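Apical membrane antigen AMA1 (Toxoplasma gondii ME49, PDB 4YIV) acts in host-cell invasion as a microneme protein of the moving junction, represented here by extracellular domains engineered to lack the domain II loop. Local coordinates at residues A[27-32]-A[57-62]; A[223-228]-A[351-356]. One frame throughout, in Å; residues are numbered along the deposited sequence.

Contact 1: residues A[27-32]-A[57-62]; sequences FNLTHH and GLCPIW. With CO (cobalt (II) ion), chain I; NAG (2-acetamido-2-deoxy-beta-D-glucopyranose), chain B.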
ATOM      1  N   PHE A  27      -8.385   5.871  -6.879  1.00 28.35           N
ATOM      2  CA  PHE A  27      -8.393   4.420  -6.921  1.00 27.68           C
ATOM      3  C   PHE A  27      -7.572   3.860  -8.058  1.00 27.54           C
ATOM      4  O   PHE A  27      -7.446   2.643  -8.189  1.00 32.86           O
ATOM      5  CB  PHE A  27      -9.817   3.911  -7.012  1.00 26.33           C
ATOM      6  CG  PHE A  27     -10.639   4.252  -5.808  1.00 29.13           C
ATOM      7  CD1 PHE A  27     -10.320   3.724  -4.580  1.00 25.12           C
ATOM      8  CD2 PHE A  27     -11.701   5.150  -5.895  1.00 34.03           C
ATOM      9  CE1 PHE A  27     -11.054   4.043  -3.456  1.00 30.61           C
ATOM     10  CE2 PHE A  27     -12.438   5.476  -4.779  1.00 30.31           C
ATOM     11  CZ  PHE A  27     -12.125   4.924  -3.561  1.00 29.95           C
ATOM     12  N   ASN A  28      -7.031   4.722  -8.900  1.00 27.58           N
ATOM     13  CA  ASN A  28      -6.241   4.282 -10.042  1.00 28.33           C
ATOM     14  C   ASN A  28      -4.784   4.126  -9.695  1.00 20.81           C
ATOM     15  O   ASN A  28      -4.028   5.006  -9.855  1.00 23.98           O
ATOM     16  CB  ASN A  28      -6.423   5.189 -11.263  1.00 31.44           C
ATOM     17  CG  ASN A  28      -5.841   4.585 -12.530  1.00 38.53           C
ATOM     18  OD1 ASN A  28      -5.043   3.678 -12.466  1.00 36.37           O
ATOM     19  ND2 ASN A  28      -6.266   5.076 -13.683  1.00 27.17           N
ATOM     20  N   LEU A  29      -4.430   2.964  -9.207  1.00 25.91           N
ATOM     21  CA  LEU A  29      -3.058   2.706  -8.794  1.00 23.06           C
ATOM     22  C   LEU A  29      -2.081   2.613  -9.963  1.00 25.18           C
ATOM     23  O   LEU A  29      -0.867   2.738  -9.792  1.00 20.32           O
ATOM     24  CB  LEU A  29      -3.004   1.425  -7.974  1.00 21.81           C
ATOM     25  CG  LEU A  29      -3.744   1.553  -6.647  1.00 18.17           C
ATOM     26  CD1 LEU A  29      -4.090   0.201  -6.012  1.00 22.88           C
ATOM     27  CD2 LEU A  29      -2.856   2.405  -5.661  1.00 21.23           C
ATOM     28  N   THR A  30      -2.580   2.395 -11.166  1.00 25.67           N
ATOM     29  CA  THR A  30      -1.663   2.433 -12.307  1.00 25.35           C
ATOM     30  C   THR A  30      -1.168   3.860 -12.599  1.00 29.89           C
ATOM     31  O   THR A  30      -0.022   4.091 -12.989  1.00 35.03           O
ATOM     32  CB  THR A  30      -2.342   1.875 -13.584  1.00 32.13           C
ATOM     33  OG1 THR A  30      -2.907   0.590 -13.301  1.00 31.96           O
ATOM     34  CG2 THR A  30      -1.316   1.745 -14.681  1.00 37.75           C
ATOM     35  N   HIS A  31      -2.115   4.785 -12.430  1.00 28.25           N
ATOM     36  CA  HIS A  31      -1.937   6.210 -12.678  1.00 32.43           C
ATOM     37  C   HIS A  31      -0.990   6.905 -11.699  1.00 32.23           C
ATOM     38  O   HIS A  31      -0.044   7.550 -12.079  1.00 30.90           O
ATOM     39  CB  HIS A  31      -3.315   6.906 -12.688  1.00 40.53           C
ATOM     40  CG  HIS A  31      -3.266   8.356 -13.065  1.00 43.59           C
ATOM     41  ND1 HIS A  31      -2.365   8.854 -13.981  1.00 43.36           N
ATOM     42  CD2 HIS A  31      -4.024   9.408 -12.673  1.00 48.87           C
ATOM     43  CE1 HIS A  31      -2.552  10.154 -14.122  1.00 41.45           C
ATOM     44  NE2 HIS A  31      -3.554  10.516 -13.339  1.00 23.32           N
ATOM     45  N   HIS A  32      -1.251   6.756 -10.421  1.00 29.57           N
ATOM     46  CA  HIS A  32      -0.554   7.480  -9.378  0.60 30.58           C
ATOM     47  C   HIS A  32       0.559   6.650  -8.729  1.00 28.94           C
ATOM     48  O   HIS A  32       1.689   7.070  -8.593  1.00 36.81           O
ATOM     49  CB  HIS A  32      -1.611   7.902  -8.358  0.60 29.00           C
ATOM     50  CG  HIS A  32      -2.767   8.594  -8.989  0.60 30.85           C
ATOM     51  ND1 HIS A  32      -4.075   8.397  -8.605  0.60 26.35           N
ATOM     52  CD2 HIS A  32      -2.801   9.489 -10.002  0.60 34.76           C
ATOM     53  CE1 HIS A  32      -4.862   9.145  -9.351  0.60 34.60           C
ATOM     54  NE2 HIS A  32      -4.113   9.831 -10.189  0.60 39.17           N
ATOM     55  N   GLY A  57       7.280   3.256  -5.918  1.00 18.29           N
ATOM     56  CA  GLY A  57       5.851   3.534  -5.950  1.00 17.99           C
ATOM     57  C   GLY A  57       5.545   4.834  -5.215  1.00 19.71           C
ATOM     58  O   GLY A  57       6.237   5.186  -4.257  1.00 19.00           O
ATOM     59  N   LEU A  58       4.518   5.550  -5.669  1.00 17.51           N
ATOM     60  CA  LEU A  58       4.219   6.865  -5.110  1.00 20.05           C
ATOM     61  C   LEU A  58       3.169   6.848  -4.005  1.00 19.25           C
ATOM     62  O   LEU A  58       2.928   7.887  -3.382  1.00 20.55           O
ATOM     63  CB  LEU A  58       3.755   7.814  -6.223  1.00 22.07           C
ATOM     64  CG  LEU A  58       4.760   7.982  -7.381  1.00 25.21           C
ATOM     65  CD1 LEU A  58       4.239   9.023  -8.354  1.00 29.50           C
ATOM     66  CD2 LEU A  58       6.127   8.401  -6.902  1.00 25.96           C
ATOM     67  N   CYS A  59       2.499   5.729  -3.775  1.00 19.57           N
ATOM     68  CA  CYS A  59       1.504   5.667  -2.700  1.00 22.01           C
ATOM     69  C   CYS A  59       2.015   4.895  -1.498  1.00 20.05           C
ATOM     70  O   CYS A  59       2.716   3.893  -1.669  1.00 20.84           O
ATOM     71  CB  CYS A  59       0.215   5.003  -3.152  1.00 20.49           C
ATOM     72  SG  CYS A  59      -0.720   5.943  -4.417  1.00 26.64           S
ATOM     73  N   PRO A  60       1.631   5.338  -0.286  1.00 19.14           N
ATOM     74  CA  PRO A  60       1.935   4.573   0.934  1.00 19.03           C
ATOM     75  C   PRO A  60       1.110   3.299   0.985  1.00 16.34           C
ATOM     76  O   PRO A  60      -0.045   3.274   0.541  1.00 16.79           O
ATOM     77  CB  PRO A  60       1.540   5.520   2.070  1.00 18.57           C
ATOM     78  CG  PRO A  60       0.503   6.402   1.489  1.00 21.94           C
ATOM     79  CD  PRO A  60       0.840   6.552   0.004  1.00 20.34           C
ATOM     80  N   ILE A  61       1.702   2.234   1.511  1.00 19.49           N
ATOM     81  CA  ILE A  61       1.006   0.952   1.553  1.00 16.44           C
ATOM     82  C   ILE A  61       0.690   0.614   3.021  1.00 19.16           C
ATOM     83  O   ILE A  61       1.576   0.281   3.818  1.00 18.89           O
ATOM     84  CB  ILE A  61       1.829  -0.181   0.893  1.00 19.31           C
ATOM     85  CG1 ILE A  61       2.341   0.275  -0.484  1.00 19.58           C
ATOM     86  CG2 ILE A  61       0.973  -1.455   0.808  1.00 18.89           C
ATOM     87  CD1 ILE A  61       1.257   0.727  -1.471  1.00 20.74           C
ATOM     88  N   TRP A  62      -0.589   0.767   3.354  1.00 18.70           N
ATOM     89  CA  TRP A  62      -1.042   0.756   4.734  1.00 18.77           C
ATOM     90  C   TRP A  62      -1.094  -0.646   5.312  1.00 19.63           C
ATOM     91  O   TRP A  62      -1.784  -1.495   4.786  1.00 17.34           O
ATOM     92  CB  TRP A  62      -2.426   1.382   4.808  1.00 18.03           C
ATOM     93  CG  TRP A  62      -2.468   2.849   4.427  1.00 22.27           C
ATOM     94  CD1 TRP A  62      -2.298   3.414   3.182  1.00 20.37           C
ATOM     95  CD2 TRP A  62      -2.709   3.921   5.330  1.00 20.72           C
ATOM     96  NE1 TRP A  62      -2.410   4.811   3.278  1.00 19.92           N
ATOM     97  CE2 TRP A  62      -2.658   5.130   4.591  1.00 21.61           C
ATOM     98  CE3 TRP A  62      -2.945   3.976   6.711  1.00 23.16           C
ATOM     99  CZ2 TRP A  62      -2.846   6.374   5.192  1.00 22.68           C
ATOM    100  CZ3 TRP A  62      -3.142   5.229   7.309  1.00 22.51           C
ATOM    101  CH2 TRP A  62      -3.089   6.400   6.547  1.00 24.46           C
TER
HETATM  102 CO    CO I 508      -4.092  11.757 -12.276  0.75 56.83          CO
HETATM  103  C1  NAG B 501      -6.005   4.555 -15.045  1.00 43.94           C
HETATM  104  C2  NAG B 501      -6.954   4.707 -16.231  1.00 45.99           C
HETATM  105  C3  NAG B 501      -6.303   4.243 -17.526  1.00 44.26           C
HETATM  106  C4  NAG B 501      -4.958   4.928 -17.702  1.00 46.70           C
HETATM  107  C5  NAG B 501      -4.092   4.701 -16.470  1.00 47.63           C
HETATM  108  C6  NAG B 501      -2.743   5.396 -16.619  1.00 42.92           C
HETATM  109  C7  NAG B 501      -9.159   4.452 -15.251  1.00 41.61           C
HETATM  110  C8  NAG B 501     -10.296   3.514 -14.973  1.00 37.97           C
HETATM  111  N2  NAG B 501      -8.171   3.956 -15.991  1.00 42.39           N
HETATM  112  O3  NAG B 501      -7.154   4.562 -18.632  1.00 54.61           O
HETATM  113  O4  NAG B 501      -4.298   4.401 -18.858  1.00 56.28           O
HETATM  114  O5  NAG B 501      -4.752   5.193 -15.304  1.00 42.01           O
HETATM  115  O6  NAG B 501      -2.935   6.814 -16.624  1.00 47.36           O
HETATM  116  O7  NAG B 501      -9.141   5.596 -14.826  1.00 50.33           O
HETATM  117  O   HOH W   1      -5.536  12.129 -14.264  1.00 53.24           O
HETATM  118  O   HOH W   2      -3.355  13.081 -13.721  1.00 41.07           O
HETATM  119  O   HOH W   3      -2.423  12.727 -11.364  1.00 49.23           O
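Leu29 and His32 carry residues 27-32 onto Leu58 and Cys59, an example of a short loop that meets the protein on one flank and bears its modification on the other. Asn28 carries the sugar, its ND2 bonded covalently to C1 of the N-acetylglucosamine at 1.5 Å. Its OD1 still turns back into the loop as an Asx motif: His31 N donates to it over 3.1 Å with an N-H...O angle of 152°, lying well above the amide plane, and Thr30 N adds a weak second bond. Leu29 is buried, and the end of its side chain reaches Cys59 through one branch, CD2, which lies 4.3 Å from Cys59 SG. The backbone N of Leu29 donates to Tyr300 OH. Cys59 SG is disulfide-bonded to Cys228 SG. The loop thus packs just before strand 61-62, an edge strand of the first of two five-stranded antiparallel sheets of like strand order, consistent with the paired PAN-type domains of AMA1. His31 has CG anti to the backbone N (chi1 -174°), and its ring lies between sugar and metal: ND1 is 3.4 Å from O6 of the sugar, while NE2 binds cobalt at 1.7 Å, short enough to make the fine geometry doubtful. Three waters and Glu25 also bind the ion. His31 CB lies over one face of the His32 ring, offset toward its rim. His32 NE2 is hydrogen-bonded to Glu25 OE1, with the cobalt at the ring edge in plane; His32 has two conformers, and these ring details hold for one. His32 O sits against the Leu58 side chain, 3.2 Å from CD1 and equally close to CB, while His32 CB lies 4.5 Å from Cys59 SG.

Contact 2: residues A[223-228]-A[351-356]; sequences AFISKC and PSVTPP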
ATOM      1  N   ALA A 223       1.011  14.711  -2.214  1.00 20.42           N
ATOM      2  CA  ALA A 223       0.219  14.168  -3.309  1.00 19.69           C
ATOM      3  C   ALA A 223      -0.636  12.959  -2.934  1.00 19.87           C
ATOM      4  O   ALA A 223      -1.775  12.814  -3.428  1.00 21.28           O
ATOM      5  CB  ALA A 223       1.125  13.800  -4.488  1.00 22.33           C
ATOM      6  N   PHE A 224      -0.116  12.096  -2.056  1.00 22.38           N
ATOM      7  CA  PHE A 224      -0.806  10.840  -1.723  1.00 20.29           C
ATOM      8  C   PHE A 224      -2.155  11.092  -1.108  1.00 21.89           C
ATOM      9  O   PHE A 224      -3.032  10.226  -1.130  1.00 21.07           O
ATOM     10  CB  PHE A 224       0.079   9.977  -0.762  1.00 22.99           C
ATOM     11  CG  PHE A 224       0.063  10.446   0.683  1.00 22.41           C
ATOM     12  CD1 PHE A 224      -0.910   9.980   1.552  1.00 22.92           C
ATOM     13  CD2 PHE A 224       1.024  11.341   1.171  1.00 20.31           C
ATOM     14  CE1 PHE A 224      -0.959  10.421   2.871  1.00 21.56           C
ATOM     15  CE2 PHE A 224       0.980  11.785   2.489  1.00 22.96           C
ATOM     16  CZ  PHE A 224      -0.025  11.330   3.334  1.00 20.87           C
ATOM     17  N   ILE A 225      -2.323  12.269  -0.497  1.00 20.52           N
ATOM     18  CA  ILE A 225      -3.556  12.584   0.219  1.00 21.62           C
ATOM     19  C   ILE A 225      -4.776  12.503  -0.709  1.00 23.94           C
ATOM     20  O   ILE A 225      -5.849  12.023  -0.330  1.00 26.51           O
ATOM     21  CB  ILE A 225      -3.444  14.005   0.869  1.00 22.55           C
ATOM     22  CG1 ILE A 225      -2.339  14.036   1.921  1.00 23.67           C
ATOM     23  CG2 ILE A 225      -4.747  14.416   1.542  1.00 30.62           C
ATOM     24  CD1 ILE A 225      -1.933  15.462   2.315  1.00 29.01           C
ATOM     25  N   SER A 226      -4.608  12.953  -1.943  1.00 25.70           N
ATOM     26  CA  SER A 226      -5.701  12.943  -2.928  1.00 27.89           C
ATOM     27  C   SER A 226      -5.565  11.862  -4.001  1.00 28.76           C
ATOM     28  O   SER A 226      -6.533  11.536  -4.675  1.00 27.54           O
ATOM     29  CB  SER A 226      -5.783  14.307  -3.639  1.00 31.74           C
ATOM     30  OG  SER A 226      -4.612  14.530  -4.433  1.00 33.55           O
ATOM     31  N   LYS A 227      -4.368  11.325  -4.182  1.00 23.30           N
ATOM     32  CA  LYS A 227      -4.104  10.498  -5.353  1.00 24.55           C
ATOM     33  C   LYS A 227      -4.085   9.017  -5.061  1.00 28.33           C
ATOM     34  O   LYS A 227      -3.985   8.229  -6.002  1.00 25.67           O
ATOM     35  CB  LYS A 227      -2.780  10.885  -5.979  1.00 25.81           C
ATOM     36  CG  LYS A 227      -2.785  12.273  -6.543  1.00 31.27           C
ATOM     37  CD  LYS A 227      -3.951  12.403  -7.558  1.00 34.31           C
ATOM     38  CE  LYS A 227      -3.702  13.400  -8.639  1.00 40.46           C
ATOM     39  NZ  LYS A 227      -4.801  13.281  -9.692  1.00 48.82           N
ATOM     40  N   CYS A 228      -4.189   8.658  -3.780  1.00 22.04           N
ATOM     41  CA  CYS A 228      -3.979   7.280  -3.304  1.00 26.45           C
ATOM     42  C   CYS A 228      -5.206   6.819  -2.497  1.00 23.75           C
ATOM     43  O   CYS A 228      -5.872   7.664  -1.842  1.00 23.53           O
ATOM     44  CB  CYS A 228      -2.690   7.210  -2.471  1.00 21.92           C
ATOM     45  SG  CYS A 228      -1.154   7.677  -3.358  1.00 24.38           S
ATOM     46  N   PRO A 351      -4.485  24.972   5.673  1.00 26.12           N
ATOM     47  CA  PRO A 351      -5.752  24.858   4.962  1.00 24.05           C
ATOM     48  C   PRO A 351      -5.597  24.835   3.411  1.00 22.15           C
ATOM     49  O   PRO A 351      -6.601  24.836   2.729  1.00 26.07           O
ATOM     50  CB  PRO A 351      -6.508  26.102   5.423  1.00 29.30           C
ATOM     51  CG  PRO A 351      -5.378  27.112   5.626  1.00 24.11           C
ATOM     52  CD  PRO A 351      -4.261  26.321   6.236  1.00 24.66           C
ATOM     53  N   SER A 352      -4.385  24.883   2.873  1.00 26.79           N
ATOM     54  CA  SER A 352      -4.252  24.884   1.405  1.00 24.47           C
ATOM     55  C   SER A 352      -4.409  23.493   0.778  1.00 26.43           C
ATOM     56  O   SER A 352      -4.906  23.347  -0.340  1.00 25.32           O
ATOM     57  CB  SER A 352      -2.919  25.441   0.960  1.00 29.61           C
ATOM     58  OG  SER A 352      -1.901  24.466   1.102  1.00 40.96           O
ATOM     59  N   VAL A 353      -3.973  22.468   1.490  1.00 25.64           N
ATOM     60  CA  VAL A 353      -3.965  21.145   0.913  1.00 26.70           C
ATOM     61  C   VAL A 353      -5.314  20.532   1.124  1.00 26.83           C
ATOM     62  O   VAL A 353      -5.791  20.406   2.259  1.00 27.59           O
ATOM     63  CB  VAL A 353      -2.837  20.304   1.510  1.00 28.78           C
ATOM     64  CG1 VAL A 353      -2.891  18.924   0.967  1.00 30.00           C
ATOM     65  CG2 VAL A 353      -1.502  20.961   1.172  1.00 31.23           C
ATOM     66  N   THR A 354      -5.932  20.108   0.021  1.00 27.86           N
ATOM     67  CA  THR A 354      -7.240  19.474   0.105  1.00 29.32           C
ATOM     68  C   THR A 354      -7.168  18.219   0.993  1.00 32.84           C
ATOM     69  O   THR A 354      -6.398  17.309   0.712  1.00 31.77           O
ATOM     70  CB  THR A 354      -7.762  19.071  -1.260  1.00 27.49           C
ATOM     71  OG1 THR A 354      -7.615  20.191  -2.134  1.00 28.25           O
ATOM     72  CG2 THR A 354      -9.260  18.600  -1.172  1.00 27.73           C
ATOM     73  N   PRO A 355      -7.957  18.185   2.069  1.00 31.26           N
ATOM     74  CA  PRO A 355      -7.931  16.997   2.940  1.00 33.23           C
ATOM     75  C   PRO A 355      -8.546  15.741   2.310  1.00 37.98           C
ATOM     76  O   PRO A 355      -9.286  15.817   1.328  1.00 35.25           O
ATOM     77  CB  PRO A 355      -8.740  17.439   4.183  1.00 36.63           C
ATOM     78  CG  PRO A 355      -9.553  18.619   3.753  1.00 32.30           C
ATOM     79  CD  PRO A 355      -8.858  19.253   2.555  1.00 29.49           C
ATOM     80  N   PRO A 356      -8.240  14.568   2.887  1.00 38.55           N
ATOM     81  CA  PRO A 356      -8.513  13.254   2.280  1.00 50.67           C
ATOM     82  C   PRO A 356      -9.972  12.748   2.266  1.00 55.53           C
ATOM     83  O   PRO A 356     -10.262  11.765   1.569  1.00 62.33           O
ATOM     84  CB  PRO A 356      -7.648  12.303   3.141  1.00 45.49           C
ATOM     85  CG  PRO A 356      -7.478  12.997   4.429  1.00 43.07           C
ATOM     86  CD  PRO A 356      -7.383  14.458   4.084  1.00 39.57           C
TER
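Ile225 has by far the largest share of this interface, and its two arms divide the contacts with an irregular, proline-rich segment. With CG2 anti to the backbone N (CG1 lies beside it, chi1 -64°), that methyl is directed at the backbone and ring of the partner segment: it approaches Thr354 O at 3.4 Å and Pro356 CD at 3.7 Å. The longer arm goes the other way along the segment, where CD1 meets Val353 CG1 at 3.8 Å, the two side chains crossing at about a right angle. Pro356 comes over obliquely, and its CB also lies 3.9 Å from Ile225 O, so the ring rests on backbone as well as side chain. Ile225 CG1 also lies over one face of the Phe224 ring, toward its rim. Pro356 O is taken up by Arg26 NH1. Ile225 belongs to the short helix 224-227, where Ala223 O accepts from both Ser226 N and Lys227 N. The whole is a single-turn helix, ending just before a disulfide cysteine, overlaid by a proline-rich linker without regular secondary structure that lies between strands 329-333 and 372-373.

Overall arrangement
Starting from the N terminus, the chain leaves helix 18-25, makes the glycosylated loop 27-32, forms the strands 43-47 and 50-54, and returns to that loop at 57-62, so contact 1 closes a short loop. Contact 2 opens only at residue 223, after the first sheet has been completed, and closes across some 120 residues that hold the second sheet. The two are thus in series, neither nested nor crossed, the centres of the two contacts about 13 Å apart. They nevertheless meet directly: the Cys59-Cys228 disulfide, Pro60 against Phe224, and a weak hydrogen bond from His32 to Lys227 O join the N-terminal loop, helix 224-227 and the late linker.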